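Local structure of internalin (Listeria monocytogenes serotype 4b, 4FMZ) at residues A[185-190]-A[207-212]; A[275-280]-A[295-300]; A[290-295]-A[314-319]. The protein is an internalin-family leucine-rich-repeat protein of a pathogen, probably a surface protein that serves adhesion to or invasion of host cells. One frame throughout, in Å; residues are numbered along the deposited sequence.

Contact 1 (A[185-190]-A[207-212]); sequences NYNQIE and YVNQIT. With EDO (1,2-ethanediol), chain E.
Asn209 pushes its side-chain carbonyl into the backbone bend of 185-190, where OD1 is gripped by two amides. Asn187 N binds Asn209 OD1 at 3.0 Å, standing above the carbonyl plane, and Ile189 N arrives over the opposite face with a straighter bond (164°). Asn209 ND2 is used as well, by the carbonyl oxygens of Leu184 and Ala206, so the buried amide is bonded at both ends and its rotation fixed. The backbones join on each side of it: Tyr186 N gives an almost linear bond (2.8 Å) to Tyr207 O, and Gln210 N reaches Ile189 O.

At the Asn185 end, OD1 accepts from Tyr207 N at 3.1 Å and also bonds Thr205 OG1. With chi1 at 57°, the Tyr207 ring is carried back beneath this amide, which lies stacked on it with the planes 16° apart and Asn185 CG 3.4 Å above the ring centre. Val208 lies alongside Tyr186 and sets CG1 over one face of that ring, 3.9 Å from its centroid and displaced toward the rim.

On the outer surface an ethanediol, probably from the crystallisation liquor, ties the glutamines together: O2 takes a bond from Gln210 NE2 and gives one to Asn187 O, while Gln188 NE2 binds O1. A water links Glu190 O with Thr212 N, and Glu190 has a salt bridge to Lys168.

This is the asparagine ladder of a leucine-rich-repeat solenoid. Asn187 is the counterpart one coil earlier, its ND2 bonding Val162 O and its OD1 the hydroxyl of Ser165, and Asn231 one coil later bonds Ile211 N. Both segments lead off parallel strands, 181-183 and 203-205, and Ile189 turns inward onto Leu184 and Val170.

Contact 2 (A[275-280]-A[295-300]); sequences NQISDI and NNNQLG. With EDO (1,2-ethanediol), chain H.
With CG swung away from the carbonyl carbon to lie beside the backbone N (chi1 -86°), Asn297 extends its amide under the bend at 275-277, and a chi2 of -69° turns OD1 up to Ile277 N. That bond is 3.0 Å long and fairly straight (163°), the donor standing somewhat out of the carbonyl plane. Asn297 OD1 also rests 3.3 Å from Asn275 CB, while ND2 of the same amide serves Val272 O and Leu294 O, so both ends of this buried group are occupied. Ile277 lies alongside it, its CB, CG1 and CD1 all close to OD1.

Two backbone bonds border the asparagine: Gln298 N to Ile277 O at 2.8 Å, and a weak one from Asn275 N to Asn296 O. Here the loops following two consecutive strands of the leucine-rich-repeat solenoid are stitched together by its asparagine ladder. Asn275 is the preceding rung, with OD1 on Ile255 N and ND2 on Val272 O and Ile250 O; Asn321 supplies the next, bonding Leu299 N.

On the outer surface Gln276 and Gln298 run side by side with nearly parallel amides. Gln298 NE2 meets the aliphatic part of Gln276, 3.7 Å from CB, and two waters complete the link: one accepts from NE2 and donates to Gln276 OE1, the other accepts from NE2 and donates to Asn275 O.

Inside, Leu299 crosses Ile280 at about a right angle, and CD2 lies 3.9 Å from Ile280 CG2. Helix 304-308 packs on the isoleucine through Val306 and Ile307. At the other end of the segment, Asn295 ND2 reaches an in-plane lone pair of Asn296 OD1 and also binds an ethanediol oxygen, while Asn296 ND2 turns to Gln320.

Contact 3 (A[290-295]-A[314-319]); sequences NSLFLN and TTLFLS. With EDO (1,2-ethanediol), chain G; EDO (1,2-ethanediol), chain F; EDO (1,2-ethanediol), chain H.
Thr314 opens the pairing: its N donates to Asn290 O at 2.7 Å, and the next amide, Thr315 N, uses the same oxygen at 3.1 Å. One water lies within hydrogen-bonding distance of Thr314 OG1, Thr315 OG1 and Ser291 OG, joining three hydroxyls at this end. Thr315 O receives Leu292 N. With Thr315 OG1 beside the backbone N (chi1 -62°), the methyl CG2 is left anti to that N and meets Phe293 CZ at 3.6 Å.

Leu316 turns to the inner face beside Leu292, pointing the same way, with CD1 3.9 Å from Leu292 CD2; Ile307 of helix 304-308 packs on it there. Phe317 N bonds Leu292 O, and Phe317 O takes Leu294 N. On the outer face the two phenylalanines form a T-shaped pair. The edge of Phe293 is directed at the face of Phe317, with planes at 69° and centroids 4.8 Å apart; Phe293 CE2 sits over the centre of the Phe317 ring. Asn295 OD1 borders the Phe317 ring at its edge.

Leu318 returns to the interior and places CD2 3.7 Å from Leu294 CB. Ser319 passes beside Asn295 and bonds Asp339 through OG.

Strands 291-293 and 315-317 run 7° from parallel, paired in register: leucines line the solenoid core while the variable positions, here Ser, Thr and Phe, face outward, as in the strands of leucine-rich repeats.

How the contacts relate
All three contacts join successive turns of one leucine-rich-repeat solenoid; contact 1 closes before the others open, while the segments of contacts 2 and 3 alternate along the chain. Contacts 1 and 2 are equivalent asparagine-ladder sites, with centres 23 Å apart and nearest atoms about 10 Å apart, so they do not touch. Contact 3 takes in the strands, and its centre lies 25 Å from that of contact 1. Contacts 2 and 3 are adjacent, with centres 12 Å apart, and share Asn295, where strand 291-293 leads into the ladder loop. Asn296 N probably bonds Ser319 O (2.9 Å), and Leu299 packs against Leu294 and Leu318. The same ethanediol touches both, also bonding Ser274 and Asn271.

Contact 1 (A[185-190]-A[207-212])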
loop_
_atom_site.group_PDB
_atom_site.type_symbol
_atom_site.label_atom_id
_atom_site.label_comp_id
_atom_site.label_asym_id
_atom_site.label_seq_id
_atom_site.Cartn_x
_atom_site.Cartn_y
_atom_site.Cartn_z
ATOM N N ASN A 185 4.173 4.963 2.616
ATOM C CA ASN A 185 5.144 4.534 3.632
ATOM C C ASN A 185 6.583 4.702 3.170
ATOM O O ASN A 185 6.893 4.456 2.006
ATOM C CB ASN A 185 4.928 3.059 4.002
ATOM C CG ASN A 185 3.634 2.758 4.704
ATOM O OD1 ASN A 185 3.010 3.618 5.336
ATOM N ND2 ASN A 185 3.214 1.510 4.630
ATOM N N TYR A 186 7.457 5.088 4.105
ATOM C CA TYR A 186 8.909 5.172 3.957
ATOM C C TYR A 186 9.368 5.952 2.701
ATOM O O TYR A 186 10.158 5.446 1.899
ATOM C CB TYR A 186 9.516 3.742 3.967
ATOM C CG TYR A 186 10.946 3.632 4.470
ATOM C CD1 TYR A 186 11.821 4.713 4.397
ATOM C CD2 TYR A 186 11.449 2.421 4.938
ATOM C CE1 TYR A 186 13.142 4.606 4.817
ATOM C CE2 TYR A 186 12.768 2.306 5.375
ATOM C CZ TYR A 186 13.611 3.402 5.311
ATOM O OH TYR A 186 14.910 3.325 5.760
ATOM N N ASN A 187 8.943 7.202 2.579
ATOM C CA ASN A 187 9.404 8.039 1.476
ATOM C C ASN A 187 10.233 9.183 2.083
ATOM O O ASN A 187 10.885 8.953 3.102
ATOM C CB ASN A 187 8.214 8.497 0.629
ATOM C CG ASN A 187 7.591 7.349 -0.141
ATOM O OD1 ASN A 187 8.279 6.583 -0.818
ATOM N ND2 ASN A 187 6.279 7.188 -0.049
ATOM N N GLN A 188 10.218 10.390 1.487
ATOM C CA GLN A 188 10.934 11.568 2.007
ATOM C C GLN A 188 9.930 12.737 2.124
ATOM O O GLN A 188 10.264 13.889 1.838
ATOM C CB GLN A 188 12.125 11.927 1.075
ATOM C CG GLN A 188 13.152 10.805 0.838
ATOM C CD GLN A 188 13.880 10.368 2.093
ATOM O OE1 GLN A 188 14.345 11.187 2.896
ATOM N NE2 GLN A 188 14.012 9.059 2.283
ATOM N N ILE A 189 8.687 12.424 2.548
ATOM C CA ILE A 189 7.592 13.385 2.592
ATOM C C ILE A 189 7.636 14.237 3.872
ATOM O O ILE A 189 7.565 13.727 4.988
ATOM C CB ILE A 189 6.210 12.688 2.404
ATOM C CG1 ILE A 189 6.157 11.879 1.087
ATOM C CG2 ILE A 189 5.068 13.706 2.422
ATOM C CD1 ILE A 189 5.142 10.751 1.093
ATOM N N GLU A 190 7.708 15.554 3.673
ATOM C CA GLU A 190 7.698 16.558 4.743
ATOM C C GLU A 190 6.318 17.196 4.883
ATOM O O GLU A 190 5.889 17.505 5.995
ATOM C CB GLU A 190 8.718 17.678 4.439
ATOM C CG GLU A 190 10.180 17.281 4.507
ATOM C CD GLU A 190 11.137 18.352 4.012
ATOM O OE1 GLU A 190 10.936 19.540 4.353
ATOM O OE2 GLU A 190 12.101 18.002 3.294
ATOM N N TYR A 207 3.680 5.881 7.320
ATOM C CA TYR A 207 4.682 5.793 8.371
ATOM C C TYR A 207 6.086 5.974 7.783
ATOM O O TYR A 207 6.291 5.725 6.592
ATOM C CB TYR A 207 4.571 4.497 9.210
ATOM C CG TYR A 207 4.663 3.183 8.462
ATOM C CD1 TYR A 207 5.869 2.754 7.911
ATOM C CD2 TYR A 207 3.596 2.291 8.452
ATOM C CE1 TYR A 207 5.975 1.524 7.261
ATOM C CE2 TYR A 207 3.708 1.030 7.859
ATOM C CZ TYR A 207 4.892 0.661 7.243
ATOM O OH TYR A 207 4.992 -0.554 6.613
ATOM N N VAL A 208 7.038 6.441 8.627
ATOM C CA VAL A 208 8.456 6.628 8.293
ATOM C C VAL A 208 8.604 7.681 7.169
ATOM O O VAL A 208 9.019 7.402 6.049
ATOM C CB VAL A 208 9.212 5.287 8.005
ATOM C CG1 VAL A 208 10.711 5.508 7.833
ATOM C CG2 VAL A 208 8.984 4.289 9.133
ATOM N N ASN A 209 8.243 8.915 7.501
ATOM C CA ASN A 209 8.412 10.067 6.633
ATOM C C ASN A 209 8.947 11.191 7.528
ATOM O O ASN A 209 9.527 10.895 8.584
ATOM C CB ASN A 209 7.099 10.418 5.889
ATOM C CG ASN A 209 6.844 9.520 4.711
ATOM O OD1 ASN A 209 7.530 9.601 3.695
ATOM N ND2 ASN A 209 5.876 8.623 4.823
ATOM N N GLN A 210 8.780 12.449 7.121
ATOM C CA GLN A 210 9.236 13.617 7.879
ATOM C C GLN A 210 8.054 14.590 8.057
ATOM O O GLN A 210 8.238 15.809 8.041
ATOM C CB GLN A 210 10.415 14.295 7.131
ATOM C CG GLN A 210 11.696 13.458 7.052
ATOM C CD GLN A 210 12.600 13.906 5.924
ATOM O OE1 GLN A 210 13.103 15.037 5.895
ATOM N NE2 GLN A 210 12.833 13.025 4.961
ATOM N N ILE A 211 6.835 14.038 8.214
ATOM C CA ILE A 211 5.591 14.801 8.325
ATOM C C ILE A 211 5.486 15.487 9.704
ATOM O O ILE A 211 5.555 14.829 10.749
ATOM C CB ILE A 211 4.359 13.895 8.010
ATOM C CG1 ILE A 211 4.441 13.331 6.547
ATOM C CG2 ILE A 211 3.038 14.664 8.195
ATOM C CD1 ILE A 211 3.620 12.040 6.296
ATOM N N THR A 212 5.294 16.814 9.690
ATOM C CA THR A 212 5.165 17.610 10.919
ATOM C C THR A 212 3.719 18.039 11.193
ATOM O O THR A 212 3.397 18.403 12.327
ATOM C CB THR A 212 6.057 18.881 10.849
ATOM O OG1 THR A 212 5.711 19.647 9.693
ATOM C CG2 THR A 212 7.539 18.563 10.815
HETATM C C1 EDO E . 13.606 9.069 6.505
HETATM O O1 EDO E . 14.216 8.849 5.240
HETATM C C2 EDO E . 12.081 9.220 6.314
HETATM O O2 EDO E . 11.825 10.317 5.449
HETATM O O HOH W 1 4.280 18.646 7.574
#

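Contact 2 (A[275-280]-A[295-300])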
loop_
_atom_site.group_PDB
_atom_site.type_symbol
_atom_site.label_atom_id
_atom_site.label_comp_id
_atom_site.label_asym_id
_atom_site.label_seq_id
_atom_site.Cartn_x
_atom_site.Cartn_y
_atom_site.Cartn_z
ATOM N N ASN A 275 6.023 8.480 22.539
ATOM C CA ASN A 275 5.609 9.870 22.454
ATOM C C ASN A 275 5.966 10.544 23.795
ATOM O O ASN A 275 6.861 10.055 24.499
ATOM C CB ASN A 275 4.130 9.984 22.073
ATOM C CG ASN A 275 3.903 9.827 20.586
ATOM O OD1 ASN A 275 4.298 10.680 19.803
ATOM N ND2 ASN A 275 3.326 8.703 20.158
ATOM N N GLN A 276 5.317 11.672 24.123
ATOM C CA GLN A 276 5.606 12.417 25.345
ATOM C C GLN A 276 4.308 12.651 26.145
ATOM O O GLN A 276 4.149 13.687 26.788
ATOM C CB GLN A 276 6.310 13.746 24.971
ATOM C CG GLN A 276 7.700 13.550 24.361
ATOM C CD GLN A 276 8.255 14.796 23.707
ATOM O OE1 GLN A 276 8.463 15.829 24.359
ATOM N NE2 GLN A 276 8.551 14.713 22.401
ATOM N N ILE A 277 3.398 11.669 26.130
ATOM C CA ILE A 277 2.086 11.770 26.777
ATOM C C ILE A 277 2.175 11.575 28.304
ATOM O O ILE A 277 2.741 10.592 28.772
ATOM C CB ILE A 277 1.097 10.769 26.123
ATOM C CG1 ILE A 277 0.905 11.103 24.620
ATOM C CG2 ILE A 277 -0.257 10.744 26.860
ATOM C CD1 ILE A 277 0.742 9.901 23.705
ATOM N N SER A 278 1.577 12.498 29.074
ATOM C CA SER A 278 1.572 12.384 30.539
ATOM C C SER A 278 0.127 12.300 31.079
ATOM O O SER A 278 -0.061 11.995 32.246
ATOM C CB SER A 278 2.329 13.538 31.183
ATOM O OG SER A 278 1.804 14.786 30.758
ATOM N N ASP A 279 -0.881 12.558 30.235
ATOM C CA ASP A 279 -2.282 12.481 30.664
ATOM C C ASP A 279 -3.121 11.701 29.657
ATOM O O ASP A 279 -3.059 11.975 28.462
ATOM C CB ASP A 279 -2.889 13.875 30.890
ATOM C CG ASP A 279 -4.230 13.789 31.600
ATOM O OD1 ASP A 279 -4.236 13.697 32.852
ATOM O OD2 ASP A 279 -5.260 13.694 30.908
ATOM N N ILE A 280 -3.931 10.758 30.156
ATOM C CA ILE A 280 -4.774 9.908 29.320
ATOM C C ILE A 280 -6.224 9.856 29.851
ATOM O O ILE A 280 -6.950 8.919 29.529
ATOM C CB ILE A 280 -4.146 8.473 29.219
ATOM C CG1 ILE A 280 -3.796 7.902 30.611
ATOM C CG2 ILE A 280 -2.938 8.452 28.262
ATOM C CD1 ILE A 280 -3.530 6.477 30.632
ATOM N N ASN A 295 3.399 2.428 25.784
ATOM C CA ASN A 295 4.799 2.235 26.188
ATOM C C ASN A 295 5.632 3.458 25.790
ATOM O O ASN A 295 5.287 4.129 24.819
ATOM C CB ASN A 295 5.376 0.970 25.510
ATOM C CG ASN A 295 5.210 0.997 24.007
ATOM O OD1 ASN A 295 4.100 0.830 23.480
ATOM N ND2 ASN A 295 6.274 1.362 23.302
ATOM N N ASN A 296 6.730 3.732 26.523
ATOM C CA ASN A 296 7.666 4.829 26.223
ATOM C C ASN A 296 6.969 6.200 26.139
ATOM O O ASN A 296 7.074 6.934 25.154
ATOM C CB ASN A 296 8.458 4.514 24.945
ATOM C CG ASN A 296 9.289 3.275 25.126
ATOM O OD1 ASN A 296 8.856 2.175 24.813
ATOM N ND2 ASN A 296 10.440 3.404 25.763
ATOM N N ASN A 297 6.241 6.512 27.201
ATOM C CA ASN A 297 5.553 7.786 27.371
ATOM C C ASN A 297 5.945 8.310 28.743
ATOM O O ASN A 297 6.966 7.869 29.266
ATOM C CB ASN A 297 4.037 7.627 27.161
ATOM C CG ASN A 297 3.680 7.746 25.713
ATOM O OD1 ASN A 297 3.787 8.827 25.137
ATOM N ND2 ASN A 297 3.314 6.631 25.070
ATOM N N GLN A 298 5.167 9.217 29.331
ATOM C CA GLN A 298 5.512 9.803 30.620
ATOM C C GLN A 298 4.372 9.591 31.638
ATOM O O GLN A 298 4.082 10.471 32.455
ATOM C CB GLN A 298 5.851 11.298 30.430
ATOM C CG GLN A 298 7.072 11.505 29.515
ATOM C CD GLN A 298 7.478 12.937 29.307
ATOM O OE1 GLN A 298 7.342 13.786 30.192
ATOM N NE2 GLN A 298 8.092 13.206 28.167
ATOM N N LEU A 299 3.777 8.388 31.625
ATOM C CA LEU A 299 2.672 8.032 32.525
ATOM C C LEU A 299 3.164 7.570 33.895
ATOM O O LEU A 299 4.266 7.042 34.013
ATOM C CB LEU A 299 1.780 6.943 31.910
ATOM C CG LEU A 299 1.162 7.233 30.531
ATOM C CD1 LEU A 299 0.516 5.988 29.982
ATOM C CD2 LEU A 299 0.140 8.390 30.589
ATOM N N GLY A 300 2.308 7.722 34.894
ATOM C CA GLY A 300 2.587 7.326 36.267
ATOM C C GLY A 300 1.452 6.548 36.891
ATOM O O GLY A 300 0.479 6.212 36.221
HETATM C C1 EDO H . 6.675 2.551 19.155
HETATM O O1 EDO H . 6.761 2.421 20.568
HETATM C C2 EDO H . 5.190 2.596 18.734
HETATM O O2 EDO H . 4.505 1.578 19.437
HETATM O O HOH W 2 8.973 10.653 26.753
HETATM O O HOH W 3 9.090 15.316 27.078
#

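Contact 3 (A[290-295]-A[314-319])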
loop_
_atom_site.group_PDB
_atom_site.type_symbol
_atom_site.label_atom_id
_atom_site.label_comp_id
_atom_site.label_asym_id
_atom_site.label_seq_id
_atom_site.Cartn_x
_atom_site.Cartn_y
_atom_site.Cartn_z
ATOM N N ASN A 290 -9.652 -2.315 22.035
ATOM C CA ASN A 290 -9.185 -3.696 22.232
ATOM C C ASN A 290 -7.667 -3.732 22.386
ATOM O O ASN A 290 -7.139 -4.635 23.027
ATOM C CB ASN A 290 -9.600 -4.619 21.056
ATOM C CG ASN A 290 -11.091 -4.821 20.889
ATOM O OD1 ASN A 290 -11.605 -4.847 19.769
ATOM N ND2 ASN A 290 -11.822 -5.005 21.986
ATOM N N SER A 291 -6.966 -2.789 21.736
ATOM C CA SER A 291 -5.506 -2.737 21.741
ATOM C C SER A 291 -5.057 -1.325 21.992
ATOM O O SER A 291 -5.479 -0.391 21.291
ATOM C CB SER A 291 -4.939 -3.256 20.423
ATOM O OG SER A 291 -5.521 -4.505 20.089
ATOM N N LEU A 292 -4.208 -1.170 23.009
ATOM C CA LEU A 292 -3.718 0.135 23.431
ATOM C C LEU A 292 -2.234 0.074 23.680
ATOM O O LEU A 292 -1.778 -0.706 24.517
ATOM C CB LEU A 292 -4.484 0.588 24.693
ATOM C CG LEU A 292 -4.101 1.908 25.374
ATOM C CD1 LEU A 292 -4.275 3.107 24.433
ATOM C CD2 LEU A 292 -4.955 2.121 26.584
ATOM N N PHE A 293 -1.472 0.893 22.944
ATOM C CA PHE A 293 -0.012 0.936 23.082
ATOM C C PHE A 293 0.394 2.303 23.635
ATOM O O PHE A 293 0.299 3.323 22.941
ATOM C CB PHE A 293 0.676 0.626 21.745
ATOM C CG PHE A 293 0.315 -0.737 21.188
ATOM C CD1 PHE A 293 -0.789 -0.900 20.361
ATOM C CD2 PHE A 293 1.048 -1.862 21.534
ATOM C CE1 PHE A 293 -1.143 -2.163 19.877
ATOM C CE2 PHE A 293 0.690 -3.130 21.052
ATOM C CZ PHE A 293 -0.393 -3.270 20.218
ATOM N N LEU A 294 0.805 2.314 24.913
ATOM C CA LEU A 294 1.188 3.515 25.648
ATOM C C LEU A 294 2.613 3.435 26.206
ATOM O O LEU A 294 2.997 4.287 27.001
ATOM C CB LEU A 294 0.186 3.775 26.792
ATOM C CG LEU A 294 -1.099 4.522 26.404
ATOM C CD1 LEU A 294 -2.141 4.386 27.490
ATOM C CD2 LEU A 294 -0.830 5.996 26.149
ATOM N N ASN A 295 3.399 2.428 25.784
ATOM C CA ASN A 295 4.799 2.235 26.188
ATOM C C ASN A 295 5.632 3.458 25.790
ATOM O O ASN A 295 5.287 4.129 24.819
ATOM C CB ASN A 295 5.376 0.970 25.510
ATOM C CG ASN A 295 5.210 0.997 24.007
ATOM O OD1 ASN A 295 4.100 0.830 23.480
ATOM N ND2 ASN A 295 6.274 1.362 23.302
ATOM N N THR A 314 -7.527 -6.354 25.065
ATOM C CA THR A 314 -6.924 -7.686 25.004
ATOM C C THR A 314 -5.400 -7.514 24.887
ATOM O O THR A 314 -4.652 -8.426 25.246
ATOM C CB THR A 314 -7.520 -8.564 23.895
ATOM O OG1 THR A 314 -7.367 -7.896 22.654
ATOM C CG2 THR A 314 -8.984 -8.917 24.137
ATOM N N THR A 315 -4.949 -6.324 24.425
ATOM C CA THR A 315 -3.535 -5.975 24.316
ATOM C C THR A 315 -3.293 -4.628 24.999
ATOM O O THR A 315 -3.992 -3.649 24.721
ATOM C CB THR A 315 -3.080 -5.993 22.854
ATOM O OG1 THR A 315 -3.243 -7.318 22.359
ATOM C CG2 THR A 315 -1.635 -5.596 22.687
ATOM N N LEU A 316 -2.297 -4.585 25.896
ATOM C CA LEU A 316 -1.943 -3.355 26.593
ATOM C C LEU A 316 -0.438 -3.249 26.780
ATOM O O LEU A 316 0.167 -4.078 27.468
ATOM C CB LEU A 316 -2.673 -3.254 27.943
ATOM C CG LEU A 316 -2.311 -2.066 28.840
ATOM C CD1 LEU A 316 -2.752 -0.716 28.221
ATOM C CD2 LEU A 316 -2.884 -2.254 30.200
ATOM N N PHE A 317 0.163 -2.243 26.144
ATOM C CA PHE A 317 1.593 -1.978 26.286
ATOM C C PHE A 317 1.791 -0.734 27.146
ATOM O O PHE A 317 1.183 0.314 26.887
ATOM C CB PHE A 317 2.290 -1.839 24.926
ATOM C CG PHE A 317 2.654 -3.141 24.228
ATOM C CD1 PHE A 317 1.828 -4.264 24.323
ATOM C CD2 PHE A 317 3.777 -3.220 23.419
ATOM C CE1 PHE A 317 2.164 -5.468 23.679
ATOM C CE2 PHE A 317 4.092 -4.411 22.744
ATOM C CZ PHE A 317 3.277 -5.521 22.867
ATOM N N LEU A 318 2.598 -0.869 28.208
ATOM C CA LEU A 318 2.852 0.226 29.142
ATOM C C LEU A 318 4.299 0.296 29.596
ATOM O O LEU A 318 4.597 1.118 30.451
ATOM C CB LEU A 318 1.959 0.083 30.390
ATOM C CG LEU A 318 0.500 0.471 30.263
ATOM C CD1 LEU A 318 -0.266 0.017 31.462
ATOM C CD2 LEU A 318 0.336 1.972 30.066
ATOM N N SER A 319 5.200 -0.545 29.060
ATOM C CA SER A 319 6.590 -0.549 29.539
ATOM C C SER A 319 7.288 0.796 29.331
ATOM O O SER A 319 6.929 1.553 28.443
ATOM C CB SER A 319 7.395 -1.661 28.877
ATOM O OG SER A 319 7.670 -1.409 27.510
HETATM C C1 EDO G . 4.242 -0.736 33.273
HETATM O O1 EDO G . 5.150 0.287 32.877
HETATM C C2 EDO G . 4.792 -1.383 34.549
HETATM O O2 EDO G . 6.138 -1.760 34.298
HETATM C C1 EDO F . -7.235 -4.478 17.355
HETATM O O1 EDO F . -6.863 -5.841 17.154
HETATM C C2 EDO F . -8.569 -4.156 16.640
HETATM O O2 EDO F . -9.648 -4.867 17.236
HETATM C C1 EDO H . 6.675 2.551 19.155
HETATM O O1 EDO H . 6.761 2.421 20.568
HETATM C C2 EDO H . 5.190 2.596 18.734
HETATM O O2 EDO H . 4.505 1.578 19.437
HETATM O O HOH W 4 -5.567 -6.956 21.071
#